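Local coordinates for cytochrome C-type biogenesis protein ccmF (PDB 6ZMQ) that binds heme b within its membrane-spanning helices and probably acts as the heme lyase of cytochrome c maturation, at residues 279-290 with 363-371; 414-425 with 468-479. All coordinates share one frame; numbering follows the deposited sequence.

Contact 1 of 2, residues 279-290 with 363-371; sequences FVQQTRGAFKTW and EGALLLGAF. With HEM (protoporphyrin IX containing Fe), chain B.
Leu366, Val280 and Phe279 form the apolar side of this contact nearest the heme. Leu366 CD1 lies 3.4 Å from Val280 CG2, the two side chains running past each other in opposite senses, and 3.8 Å from CD2 of Phe279, where it meets the edge of the ring. The other branch, Leu366 CD2, comes within 3.3 Å of the heme methine carbon CHB. The ring of Phe279, turned beside its own carbonyl carbon (chi1 167°), has one face against the propionate carbon CAA of the heme, and Thr283 OG1 lies over the opposite face. Further from the heme, Leu367 lies against a face of Phe287, modelled too close for the detail to be trusted. Beyond it the edge of Phe371 points at the face of Trp290, a T-shaped pair with centroids 5.0 Å apart and planes at 70°.

The charged pair is Arg284 and Glu363: NE of Arg284 forms a salt bridge to OE2 of Glu363 (3.2 Å), guanidinium and carboxylate being steeply inclined. Glu363 OE1 accepts from the backbone N of Arg429. Both carboxylate oxygens are therefore engaged, which probably stabilises the ionised glutamate at the edge of an interface that is otherwise largely apolar and lines the heme on one side.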
loop_
_atom_site.group_PDB
_atom_site.type_symbol
_atom_site.label_atom_id
_atom_site.label_comp_id
_atom_site.label_asym_id
_atom_site.label_seq_id
_atom_site.Cartn_x
_atom_site.Cartn_y
_atom_site.Cartn_z
ATOM N N PHE A 279 6.233 -16.240 9.315
ATOM C CA PHE A 279 7.355 -17.082 8.901
ATOM C C PHE A 279 7.935 -17.842 10.093
ATOM O O PHE A 279 8.222 -18.999 9.946
ATOM C CB PHE A 279 8.436 -16.171 8.354
ATOM C CG PHE A 279 9.725 -16.904 8.195
ATOM C CD1 PHE A 279 9.867 -17.860 7.224
ATOM C CD2 PHE A 279 10.753 -16.711 9.078
ATOM C CE1 PHE A 279 11.037 -18.574 7.106
ATOM C CE2 PHE A 279 11.920 -17.430 8.957
ATOM C CZ PHE A 279 12.067 -18.354 7.966
ATOM N N VAL A 280 8.083 -17.223 11.252
ATOM C CA VAL A 280 8.692 -17.952 12.391
ATOM C C VAL A 280 7.855 -19.163 12.745
ATOM O O VAL A 280 8.404 -20.224 12.835
ATOM C CB VAL A 280 8.862 -17.072 13.628
ATOM C CG1 VAL A 280 9.164 -17.899 14.845
ATOM C CG2 VAL A 280 9.952 -16.072 13.404
ATOM N N GLN A 281 6.563 -18.994 12.926
ATOM C CA GLN A 281 5.799 -20.162 13.347
ATOM C C GLN A 281 5.653 -21.145 12.188
ATOM O O GLN A 281 5.684 -22.366 12.416
ATOM C CB GLN A 281 4.453 -19.796 13.978
ATOM C CG GLN A 281 3.281 -19.801 13.107
ATOM C CD GLN A 281 2.002 -19.401 13.818
ATOM O OE1 GLN A 281 1.910 -18.316 14.369
ATOM N NE2 GLN A 281 0.996 -20.270 13.777
ATOM N N GLN A 282 5.670 -20.618 10.932
ATOM C CA GLN A 282 5.740 -21.423 9.704
ATOM C C GLN A 282 6.951 -22.335 9.725
ATOM O O GLN A 282 6.903 -23.473 9.249
ATOM C CB GLN A 282 5.807 -20.545 8.440
ATOM C CG GLN A 282 4.522 -19.925 7.891
ATOM C CD GLN A 282 4.809 -18.944 6.762
ATOM O OE1 GLN A 282 5.726 -19.147 5.967
ATOM N NE2 GLN A 282 4.058 -17.855 6.722
ATOM N N THR A 283 8.042 -21.847 10.298
ATOM C CA THR A 283 9.223 -22.671 10.422
ATOM C C THR A 283 9.480 -23.175 11.841
ATOM O O THR A 283 10.393 -23.991 12.022
ATOM C CB THR A 283 10.436 -21.912 9.875
ATOM O OG1 THR A 283 10.396 -20.550 10.311
ATOM C CG2 THR A 283 10.418 -21.947 8.350
ATOM N N ARG A 284 8.750 -22.710 12.874
ATOM C CA ARG A 284 9.172 -23.101 14.223
ATOM C C ARG A 284 8.044 -23.307 15.230
ATOM O O ARG A 284 8.304 -23.829 16.322
ATOM C CB ARG A 284 10.158 -22.062 14.796
ATOM C CG ARG A 284 11.057 -22.568 15.893
ATOM C CD ARG A 284 12.500 -22.442 15.485
ATOM N NE ARG A 284 13.335 -23.279 16.329
ATOM C CZ ARG A 284 14.194 -24.169 15.851
ATOM N NH1 ARG A 284 14.337 -24.315 14.540
ATOM N NH2 ARG A 284 14.922 -24.900 16.680
ATOM N N GLY A 285 6.809 -22.944 14.901
ATOM C CA GLY A 285 5.745 -22.950 15.895
ATOM C C GLY A 285 5.909 -21.945 17.017
ATOM O O GLY A 285 5.662 -22.284 18.180
ATOM N N ALA A 286 6.347 -20.724 16.710
ATOM C CA ALA A 286 6.589 -19.718 17.732
ATOM C C ALA A 286 5.947 -18.379 17.383
ATOM O O ALA A 286 5.902 -17.959 16.224
ATOM C CB ALA A 286 8.095 -19.530 17.975
ATOM N N PHE A 287 5.555 -17.683 18.448
ATOM C CA PHE A 287 4.690 -16.495 18.466
ATOM C C PHE A 287 3.420 -16.745 17.656
ATOM O O PHE A 287 3.170 -16.089 16.644
ATOM C CB PHE A 287 5.307 -15.177 17.943
ATOM C CG PHE A 287 6.808 -15.004 18.065
ATOM C CD1 PHE A 287 7.469 -14.700 19.258
ATOM C CD2 PHE A 287 7.552 -15.045 16.890
ATOM C CE1 PHE A 287 8.847 -14.536 19.264
ATOM C CE2 PHE A 287 8.904 -14.845 16.888
ATOM C CZ PHE A 287 9.560 -14.630 18.075
ATOM N N LYS A 288 2.612 -17.700 18.105
ATOM C CA LYS A 288 1.264 -17.765 17.559
ATOM C C LYS A 288 0.362 -16.724 18.196
ATOM O O LYS A 288 -0.558 -16.226 17.528
ATOM C CB LYS A 288 0.674 -19.175 17.716
ATOM C CG LYS A 288 0.751 -19.780 19.102
ATOM C CD LYS A 288 0.849 -21.297 19.005
ATOM C CE LYS A 288 2.232 -21.689 18.504
ATOM N NZ LYS A 288 2.313 -23.037 17.868
ATOM N N THR A 289 0.691 -16.322 19.432
ATOM C CA THR A 289 0.048 -15.207 20.127
ATOM C C THR A 289 0.246 -13.894 19.373
ATOM O O THR A 289 -0.725 -13.182 19.061
ATOM C CB THR A 289 0.645 -15.080 21.536
ATOM O OG1 THR A 289 0.517 -16.327 22.231
ATOM C CG2 THR A 289 -0.045 -13.988 22.331
ATOM N N TRP A 290 1.498 -13.601 19.017
ATOM C CA TRP A 290 1.801 -12.376 18.290
ATOM C C TRP A 290 1.319 -12.444 16.858
ATOM O O TRP A 290 1.038 -11.407 16.258
ATOM C CB TRP A 290 3.301 -12.099 18.329
ATOM C CG TRP A 290 3.761 -11.665 19.678
ATOM C CD1 TRP A 290 4.666 -12.310 20.466
ATOM C CD2 TRP A 290 3.359 -10.490 20.404
ATOM N NE1 TRP A 290 4.840 -11.626 21.643
ATOM C CE2 TRP A 290 4.051 -10.506 21.628
ATOM C CE3 TRP A 290 2.482 -9.427 20.139
ATOM C CZ2 TRP A 290 3.889 -9.509 22.585
ATOM C CZ3 TRP A 290 2.324 -8.444 21.088
ATOM C CH2 TRP A 290 3.026 -8.486 22.293
ATOM N N GLU A 363 14.942 -16.102 16.156
ATOM C CA GLU A 363 13.593 -15.821 16.652
ATOM C C GLU A 363 13.549 -14.550 17.491
ATOM O O GLU A 363 12.595 -13.769 17.393
ATOM C CB GLU A 363 13.080 -16.987 17.498
ATOM C CG GLU A 363 12.903 -18.280 16.766
ATOM C CD GLU A 363 13.903 -19.326 17.228
ATOM O OE1 GLU A 363 15.119 -19.054 17.120
ATOM O OE2 GLU A 363 13.486 -20.415 17.673
ATOM N N GLY A 364 14.559 -14.345 18.340
ATOM C CA GLY A 364 14.606 -13.141 19.159
ATOM C C GLY A 364 14.852 -11.888 18.342
ATOM O O GLY A 364 14.282 -10.827 18.623
ATOM N N ALA A 365 15.692 -12.002 17.309
ATOM C CA ALA A 365 15.935 -10.884 16.406
ATOM C C ALA A 365 14.700 -10.560 15.572
ATOM O O ALA A 365 14.362 -9.380 15.408
ATOM C CB ALA A 365 17.135 -11.189 15.511
ATOM N N LEU A 366 13.991 -11.589 15.071
ATOM C CA LEU A 366 12.786 -11.336 14.278
ATOM C C LEU A 366 11.658 -10.790 15.141
ATOM O O LEU A 366 10.885 -9.936 14.694
ATOM C CB LEU A 366 12.288 -12.591 13.553
ATOM C CG LEU A 366 12.947 -13.371 12.396
ATOM C CD1 LEU A 366 11.887 -13.990 11.473
ATOM C CD2 LEU A 366 13.981 -12.622 11.605
ATOM N N LEU A 367 11.565 -11.254 16.390
ATOM C CA LEU A 367 10.512 -10.799 17.288
ATOM C C LEU A 367 10.779 -9.382 17.772
ATOM O O LEU A 367 9.839 -8.590 17.905
ATOM C CB LEU A 367 10.390 -11.787 18.451
ATOM C CG LEU A 367 9.249 -11.858 19.474
ATOM C CD1 LEU A 367 9.328 -10.846 20.599
ATOM C CD2 LEU A 367 7.931 -11.703 18.722
ATOM N N LEU A 368 12.053 -9.032 17.999
ATOM C CA LEU A 368 12.383 -7.654 18.339
ATOM C C LEU A 368 12.207 -6.732 17.138
ATOM O O LEU A 368 11.807 -5.577 17.305
ATOM C CB LEU A 368 13.815 -7.557 18.887
ATOM C CG LEU A 368 14.245 -6.205 19.470
ATOM C CD1 LEU A 368 13.182 -5.685 20.434
ATOM C CD2 LEU A 368 15.618 -6.251 20.120
ATOM N N GLY A 369 12.455 -7.230 15.924
ATOM C CA GLY A 369 12.187 -6.431 14.737
ATOM C C GLY A 369 10.707 -6.189 14.509
ATOM O O GLY A 369 10.294 -5.088 14.135
ATOM N N ALA A 370 9.891 -7.226 14.724
ATOM C CA ALA A 370 8.439 -7.071 14.698
ATOM C C ALA A 370 7.940 -6.149 15.805
ATOM O O ALA A 370 6.967 -5.409 15.601
ATOM C CB ALA A 370 7.769 -8.440 14.808
ATOM N N PHE A 371 8.605 -6.159 16.965
ATOM C CA PHE A 371 8.315 -5.182 18.009
ATOM C C PHE A 371 8.681 -3.770 17.578
ATOM O O PHE A 371 8.009 -2.810 17.966
ATOM C CB PHE A 371 9.060 -5.534 19.295
ATOM C CG PHE A 371 8.214 -6.225 20.315
ATOM C CD1 PHE A 371 7.121 -5.578 20.877
ATOM C CD2 PHE A 371 8.535 -7.502 20.749
ATOM C CE1 PHE A 371 6.340 -6.209 21.836
ATOM C CE2 PHE A 371 7.765 -8.139 21.712
ATOM C CZ PHE A 371 6.668 -7.492 22.255
HETATM C CHA HEM B . 11.895 -12.823 4.747
HETATM C CHB HEM B . 14.444 -11.205 8.606
HETATM C CHC HEM B . 12.783 -6.655 7.776
HETATM C CHD HEM B . 10.673 -8.280 3.690
HETATM C C1A HEM B . 12.710 -12.731 5.864
HETATM C C2A HEM B . 13.332 -13.860 6.465
HETATM C C3A HEM B . 14.041 -13.416 7.542
HETATM C C4A HEM B . 13.876 -12.022 7.635
HETATM C CMA HEM B . 14.862 -14.253 8.481
HETATM C CAA HEM B . 13.238 -15.305 6.001
HETATM C CBA HEM B . 14.170 -15.584 4.807
HETATM C CGA HEM B . 15.619 -15.408 5.186
HETATM O O1A HEM B . 16.312 -14.541 4.605
HETATM O O2A HEM B . 16.122 -16.129 6.078
HETATM C C1B HEM B . 14.167 -9.825 8.694
HETATM C C2B HEM B . 14.564 -9.024 9.791
HETATM C C3B HEM B . 14.110 -7.759 9.577
HETATM C C4B HEM B . 13.381 -7.792 8.311
HETATM C CMB HEM B . 15.358 -9.472 10.977
HETATM C CAB HEM B . 14.272 -6.579 10.435
HETATM C CBB HEM B . 13.109 -6.296 11.322
HETATM C C1C HEM B . 12.141 -6.697 6.558
HETATM C C2C HEM B . 11.753 -5.580 5.816
HETATM C C3C HEM B . 11.165 -6.066 4.673
HETATM C C4C HEM B . 11.196 -7.480 4.700
HETATM C CMC HEM B . 11.912 -4.122 6.162
HETATM C CAC HEM B . 10.599 -5.248 3.615
HETATM C CBC HEM B . 11.395 -4.969 2.398
HETATM C C1D HEM B . 10.759 -9.680 3.637
HETATM C C2D HEM B . 10.108 -10.531 2.635
HETATM C C3D HEM B . 10.443 -11.810 2.919
HETATM C C4D HEM B . 11.320 -11.725 4.109
HETATM C CMD HEM B . 9.230 -10.066 1.507
HETATM C CAD HEM B . 10.014 -13.062 2.171
HETATM C CBD HEM B . 8.941 -13.789 2.992
HETATM C CGD HEM B . 8.322 -14.983 2.302
HETATM O O1D HEM B . 8.623 -16.152 2.635
HETATM O O2D HEM B . 7.479 -14.806 1.404
HETATM N NA HEM B . 13.050 -11.624 6.617
HETATM N NB HEM B . 13.452 -9.051 7.852
HETATM N NC HEM B . 11.832 -7.832 5.859
HETATM N ND HEM B . 11.453 -10.443 4.459
HETATM FE FE HEM B . 12.564 -9.732 6.092
#

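Contact 2 of 2, residues 414-425 with 468-479; sequences AGILLLMGVGPL and LFLYNAAAIYLL. With HEM (protoporphyrin IX containing Fe), chain B.
Tyr471 OH donates a hydrogen bond to the backbone oxygen of Leu418, although its modelled length of 2.4 Å is doubtful. Leu418 O lies in the plane of the phenol, at its edge, and also accepts the helical N-H of Val422. Leu418 CD2 sits over the face of the same ring, 4.0 Å from its centroid, in a CH-pi contact. A phenylalanine in place of Tyr471 would probably keep the methyl contact over the ring but leave Leu418 O without its partner from the facing helix.

The tyrosine is aimed by its first torsion, CG anti to the backbone N (chi1 153°), and admitted by Gly421, where a beta carbon would collide with CZ of the ring. Here the backbones come together, Gly421 and Ala475 having CA atoms 5.2 Å apart; the axes approach to 8.8 Å at 20°. Leucines pack on either side of this point. Leu468 CD2 touches Leu418 CG at 3.8 Å, and at the other end Leu479 wedges against Pro424 and Leu425, its CG 3.7 Å from Leu425 CD2. Met420 instead serves the heme, its CB 3.6 Å from the vinyl carbon CAB.

Around this near-parallel pair, Leu442 of helix 439-454 rests on both Tyr471 and Leu425. Val513 of helix 501-525 backs Leu417 and Met420, while Phe372 of helix 362-384 packs on Ile416 and Leu419.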
loop_
_atom_site.group_PDB
_atom_site.type_symbol
_atom_site.label_atom_id
_atom_site.label_comp_id
_atom_site.label_asym_id
_atom_site.label_seq_id
_atom_site.Cartn_x
_atom_site.Cartn_y
_atom_site.Cartn_z
ATOM N N ALA A 414 16.880 2.962 11.758
ATOM C CA ALA A 414 18.230 2.454 12.011
ATOM C C ALA A 414 18.203 1.099 12.715
ATOM O O ALA A 414 18.992 0.199 12.385
ATOM C CB ALA A 414 19.018 3.473 12.836
ATOM N N GLY A 415 17.255 0.918 13.635
ATOM C CA GLY A 415 17.140 -0.346 14.334
ATOM C C GLY A 415 16.667 -1.499 13.476
ATOM O O GLY A 415 17.202 -2.609 13.589
ATOM N N ILE A 416 15.692 -1.268 12.589
ATOM C CA ILE A 416 15.260 -2.365 11.719
ATOM C C ILE A 416 16.298 -2.640 10.633
ATOM O O ILE A 416 16.492 -3.794 10.235
ATOM C CB ILE A 416 13.847 -2.143 11.133
ATOM C CG1 ILE A 416 13.750 -0.976 10.150
ATOM C CG2 ILE A 416 12.850 -1.984 12.256
ATOM C CD1 ILE A 416 12.353 -0.752 9.650
ATOM N N LEU A 417 16.998 -1.603 10.148
ATOM C CA LEU A 417 18.057 -1.836 9.169
ATOM C C LEU A 417 19.257 -2.544 9.777
ATOM O O LEU A 417 19.986 -3.233 9.060
ATOM C CB LEU A 417 18.513 -0.518 8.534
ATOM C CG LEU A 417 17.693 0.077 7.399
ATOM C CD1 LEU A 417 18.338 1.393 6.985
ATOM C CD2 LEU A 417 17.467 -0.851 6.202
ATOM N N LEU A 418 19.455 -2.420 11.091
ATOM C CA LEU A 418 20.497 -3.174 11.779
ATOM C C LEU A 418 20.057 -4.619 12.024
ATOM O O LEU A 418 20.828 -5.567 11.798
ATOM C CB LEU A 418 20.839 -2.465 13.094
ATOM C CG LEU A 418 22.106 -1.606 13.169
ATOM C CD1 LEU A 418 22.153 -0.834 14.475
ATOM C CD2 LEU A 418 23.355 -2.452 13.047
ATOM N N LEU A 419 18.809 -4.794 12.479
ATOM C CA LEU A 419 18.311 -6.113 12.865
ATOM C C LEU A 419 18.123 -7.021 11.656
ATOM O O LEU A 419 18.315 -8.241 11.757
ATOM C CB LEU A 419 17.005 -5.956 13.634
ATOM C CG LEU A 419 17.226 -5.755 15.131
ATOM C CD1 LEU A 419 16.103 -4.947 15.765
ATOM C CD2 LEU A 419 17.356 -7.099 15.802
ATOM N N MET A 420 17.736 -6.435 10.516
ATOM C CA MET A 420 17.599 -7.151 9.248
ATOM C C MET A 420 18.907 -7.776 8.790
ATOM O O MET A 420 18.935 -8.892 8.256
ATOM C CB MET A 420 17.037 -6.184 8.218
ATOM C CG MET A 420 17.096 -6.597 6.790
ATOM S SD MET A 420 16.583 -5.264 5.695
ATOM C CE MET A 420 15.575 -4.227 6.755
ATOM N N GLY A 421 20.003 -7.052 8.984
ATOM C CA GLY A 421 21.305 -7.635 8.729
ATOM C C GLY A 421 21.702 -8.686 9.750
ATOM O O GLY A 421 22.200 -9.755 9.385
ATOM N N VAL A 422 21.506 -8.401 11.041
ATOM C CA VAL A 422 22.088 -9.296 12.050
ATOM C C VAL A 422 21.253 -10.577 12.248
ATOM O O VAL A 422 21.788 -11.610 12.672
ATOM C CB VAL A 422 22.334 -8.530 13.376
ATOM C CG1 VAL A 422 21.056 -8.305 14.166
ATOM C CG2 VAL A 422 23.412 -9.222 14.236
ATOM N N GLY A 423 19.956 -10.558 11.912
ATOM C CA GLY A 423 19.028 -11.610 12.280
ATOM C C GLY A 423 19.180 -12.958 11.599
ATOM O O GLY A 423 19.333 -13.984 12.267
ATOM N N PRO A 424 19.112 -12.996 10.254
ATOM C CA PRO A 424 19.303 -14.268 9.533
ATOM C C PRO A 424 20.695 -14.902 9.618
ATOM O O PRO A 424 20.866 -16.051 9.198
ATOM C CB PRO A 424 18.974 -13.880 8.080
ATOM C CG PRO A 424 18.878 -12.343 8.103
ATOM C CD PRO A 424 18.305 -12.086 9.432
ATOM N N LEU A 425 21.686 -14.198 10.169
ATOM C CA LEU A 425 23.009 -14.755 10.418
ATOM C C LEU A 425 23.124 -15.375 11.800
ATOM O O LEU A 425 24.225 -15.766 12.206
ATOM C CB LEU A 425 24.081 -13.677 10.256
ATOM C CG LEU A 425 24.590 -13.356 8.854
ATOM C CD1 LEU A 425 25.831 -12.487 8.950
ATOM C CD2 LEU A 425 24.930 -14.647 8.123
ATOM N N LEU A 468 25.298 1.921 7.602
ATOM C CA LEU A 468 24.224 0.937 7.729
ATOM C C LEU A 468 23.998 0.171 6.433
ATOM O O LEU A 468 23.804 -1.050 6.454
ATOM C CB LEU A 468 22.928 1.622 8.150
ATOM C CG LEU A 468 22.770 2.003 9.617
ATOM C CD1 LEU A 468 21.350 2.465 9.858
ATOM C CD2 LEU A 468 23.141 0.838 10.509
ATOM N N PHE A 469 24.033 0.875 5.297
ATOM C CA PHE A 469 23.890 0.211 4.001
ATOM C C PHE A 469 25.081 -0.691 3.686
ATOM O O PHE A 469 24.911 -1.762 3.092
ATOM C CB PHE A 469 23.709 1.245 2.896
ATOM C CG PHE A 469 23.738 0.663 1.506
ATOM C CD1 PHE A 469 22.651 -0.083 1.046
ATOM C CD2 PHE A 469 24.841 0.858 0.666
ATOM C CE1 PHE A 469 22.646 -0.632 -0.220
ATOM C CE2 PHE A 469 24.870 0.317 -0.615
ATOM C CZ PHE A 469 23.762 -0.435 -1.069
ATOM N N LEU A 470 26.299 -0.255 4.038
ATOM C CA LEU A 470 27.485 -1.077 3.787
ATOM C C LEU A 470 27.493 -2.318 4.670
ATOM O O LEU A 470 27.824 -3.418 4.207
ATOM C CB LEU A 470 28.754 -0.249 3.992
ATOM C CG LEU A 470 29.232 0.440 2.712
ATOM C CD1 LEU A 470 30.018 1.701 2.994
ATOM C CD2 LEU A 470 30.067 -0.533 1.880
ATOM N N TYR A 471 27.089 -2.154 5.932
ATOM C CA TYR A 471 26.842 -3.267 6.844
ATOM C C TYR A 471 25.772 -4.215 6.300
ATOM O O TYR A 471 25.890 -5.443 6.426
ATOM C CB TYR A 471 26.418 -2.679 8.195
ATOM C CG TYR A 471 25.536 -3.564 9.037
ATOM C CD1 TYR A 471 26.073 -4.640 9.724
ATOM C CD2 TYR A 471 24.163 -3.335 9.133
ATOM C CE1 TYR A 471 25.280 -5.463 10.489
ATOM C CE2 TYR A 471 23.362 -4.165 9.876
ATOM C CZ TYR A 471 23.927 -5.222 10.563
ATOM O OH TYR A 471 23.138 -6.042 11.329
ATOM N N ASN A 472 24.726 -3.660 5.672
ATOM C CA ASN A 472 23.625 -4.473 5.165
ATOM C C ASN A 472 24.039 -5.281 3.941
ATOM O O ASN A 472 23.695 -6.464 3.837
ATOM C CB ASN A 472 22.426 -3.586 4.835
ATOM C CG ASN A 472 21.418 -3.498 5.973
ATOM O OD1 ASN A 472 21.150 -4.483 6.649
ATOM N ND2 ASN A 472 20.837 -2.318 6.167
ATOM N N ALA A 473 24.764 -4.659 3.004
ATOM C CA ALA A 473 25.285 -5.390 1.848
ATOM C C ALA A 473 26.313 -6.438 2.263
ATOM O O ALA A 473 26.397 -7.514 1.640
ATOM C CB ALA A 473 25.898 -4.420 0.838
ATOM N N ALA A 474 27.070 -6.152 3.334
ATOM C CA ALA A 474 27.957 -7.145 3.934
ATOM C C ALA A 474 27.179 -8.349 4.463
ATOM O O ALA A 474 27.597 -9.496 4.275
ATOM C CB ALA A 474 28.774 -6.502 5.053
ATOM N N ALA A 475 26.039 -8.103 5.123
ATOM C CA ALA A 475 25.212 -9.200 5.631
ATOM C C ALA A 475 24.559 -10.010 4.519
ATOM O O ALA A 475 24.395 -11.231 4.666
ATOM C CB ALA A 475 24.137 -8.659 6.567
ATOM N N ILE A 476 24.167 -9.347 3.424
ATOM C CA ILE A 476 23.621 -10.055 2.265
ATOM C C ILE A 476 24.675 -10.975 1.658
ATOM O O ILE A 476 24.398 -12.149 1.361
ATOM C CB ILE A 476 23.072 -9.054 1.227
ATOM C CG1 ILE A 476 21.916 -8.247 1.816
ATOM C CG2 ILE A 476 22.687 -9.745 -0.087
ATOM C CD1 ILE A 476 20.627 -8.970 1.888
ATOM N N TYR A 477 25.919 -10.479 1.545
ATOM C CA TYR A 477 27.014 -11.322 1.061
ATOM C C TYR A 477 27.344 -12.464 2.024
ATOM O O TYR A 477 27.628 -13.576 1.570
ATOM C CB TYR A 477 28.281 -10.507 0.789
ATOM C CG TYR A 477 29.421 -11.419 0.355
ATOM C CD1 TYR A 477 29.306 -12.214 -0.789
ATOM C CD2 TYR A 477 30.566 -11.563 1.140
ATOM C CE1 TYR A 477 30.321 -13.086 -1.163
ATOM C CE2 TYR A 477 31.585 -12.434 0.774
ATOM C CZ TYR A 477 31.455 -13.188 -0.378
ATOM O OH TYR A 477 32.463 -14.047 -0.747
ATOM N N LEU A 478 27.320 -12.218 3.340
ATOM C CA LEU A 478 27.656 -13.277 4.297
ATOM C C LEU A 478 26.602 -14.377 4.302
ATOM O O LEU A 478 26.934 -15.569 4.388
ATOM C CB LEU A 478 27.820 -12.702 5.704
ATOM C CG LEU A 478 29.093 -11.903 5.973
ATOM C CD1 LEU A 478 29.200 -11.533 7.448
ATOM C CD2 LEU A 478 30.324 -12.637 5.482
ATOM N N LEU A 479 25.334 -13.985 4.139
ATOM C CA LEU A 479 24.241 -14.937 4.003
ATOM C C LEU A 479 24.368 -15.756 2.723
ATOM O O LEU A 479 24.220 -16.983 2.756
ATOM C CB LEU A 479 22.926 -14.166 4.033
ATOM C CG LEU A 479 22.399 -13.966 5.448
ATOM C CD1 LEU A 479 21.354 -12.906 5.426
ATOM C CD2 LEU A 479 21.827 -15.273 5.989
HETATM C CHA HEM B . 11.895 -12.823 4.747
HETATM C CHB HEM B . 14.444 -11.205 8.606
HETATM C CHC HEM B . 12.783 -6.655 7.776
HETATM C CHD HEM B . 10.673 -8.280 3.690
HETATM C C1A HEM B . 12.710 -12.731 5.864
HETATM C C2A HEM B . 13.332 -13.860 6.465
HETATM C C3A HEM B . 14.041 -13.416 7.542
HETATM C C4A HEM B . 13.876 -12.022 7.635
HETATM C CMA HEM B . 14.862 -14.253 8.481
HETATM C CAA HEM B . 13.238 -15.305 6.001
HETATM C CBA HEM B . 14.170 -15.584 4.807
HETATM C CGA HEM B . 15.619 -15.408 5.186
HETATM O O1A HEM B . 16.312 -14.541 4.605
HETATM O O2A HEM B . 16.122 -16.129 6.078
HETATM C C1B HEM B . 14.167 -9.825 8.694
HETATM C C2B HEM B . 14.564 -9.024 9.791
HETATM C C3B HEM B . 14.110 -7.759 9.577
HETATM C C4B HEM B . 13.381 -7.792 8.311
HETATM C CMB HEM B . 15.358 -9.472 10.977
HETATM C CAB HEM B . 14.272 -6.579 10.435
HETATM C CBB HEM B . 13.109 -6.296 11.322
HETATM C C1C HEM B . 12.141 -6.697 6.558
HETATM C C2C HEM B . 11.753 -5.580 5.816
HETATM C C3C HEM B . 11.165 -6.066 4.673
HETATM C C4C HEM B . 11.196 -7.480 4.700
HETATM C CMC HEM B . 11.912 -4.122 6.162
HETATM C CAC HEM B . 10.599 -5.248 3.615
HETATM C CBC HEM B . 11.395 -4.969 2.398
HETATM C C1D HEM B . 10.759 -9.680 3.637
HETATM C C2D HEM B . 10.108 -10.531 2.635
HETATM C C3D HEM B . 10.443 -11.810 2.919
HETATM C C4D HEM B . 11.320 -11.725 4.109
HETATM C CMD HEM B . 9.230 -10.066 1.507
HETATM C CAD HEM B . 10.014 -13.062 2.171
HETATM C CBD HEM B . 8.941 -13.789 2.992
HETATM C CGD HEM B . 8.322 -14.983 2.302
HETATM O O1D HEM B . 8.623 -16.152 2.635
HETATM O O2D HEM B . 7.479 -14.806 1.404
HETATM N NA HEM B . 13.050 -11.624 6.617
HETATM N NB HEM B . 13.452 -9.051 7.852
HETATM N NC HEM B . 11.832 -7.832 5.859
HETATM N ND HEM B . 11.453 -10.443 4.459
HETATM FE FE HEM B . 12.564 -9.732 6.092
#

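How the contacts relate
Contact 1 and contact 2 are centred 18 Å apart and border the same heme b, each supplying three residues to its pocket. They join directly through consecutive helices: Ala365 CB of helix 362-384 lies 3.8 Å from Gly423 CA. Each also approaches an axial ligand of the iron. The side chain of Leu366 is about 4 Å from that of His276, and the side chain of Pro424 about 5 Å from that of His510. Gly369 of contact 1 brings its CA within 3.5 Å of the heme vinyl carbon CBB, so helix 362-384 lines the pocket while linking 279-290 to the helix pair of contact 2.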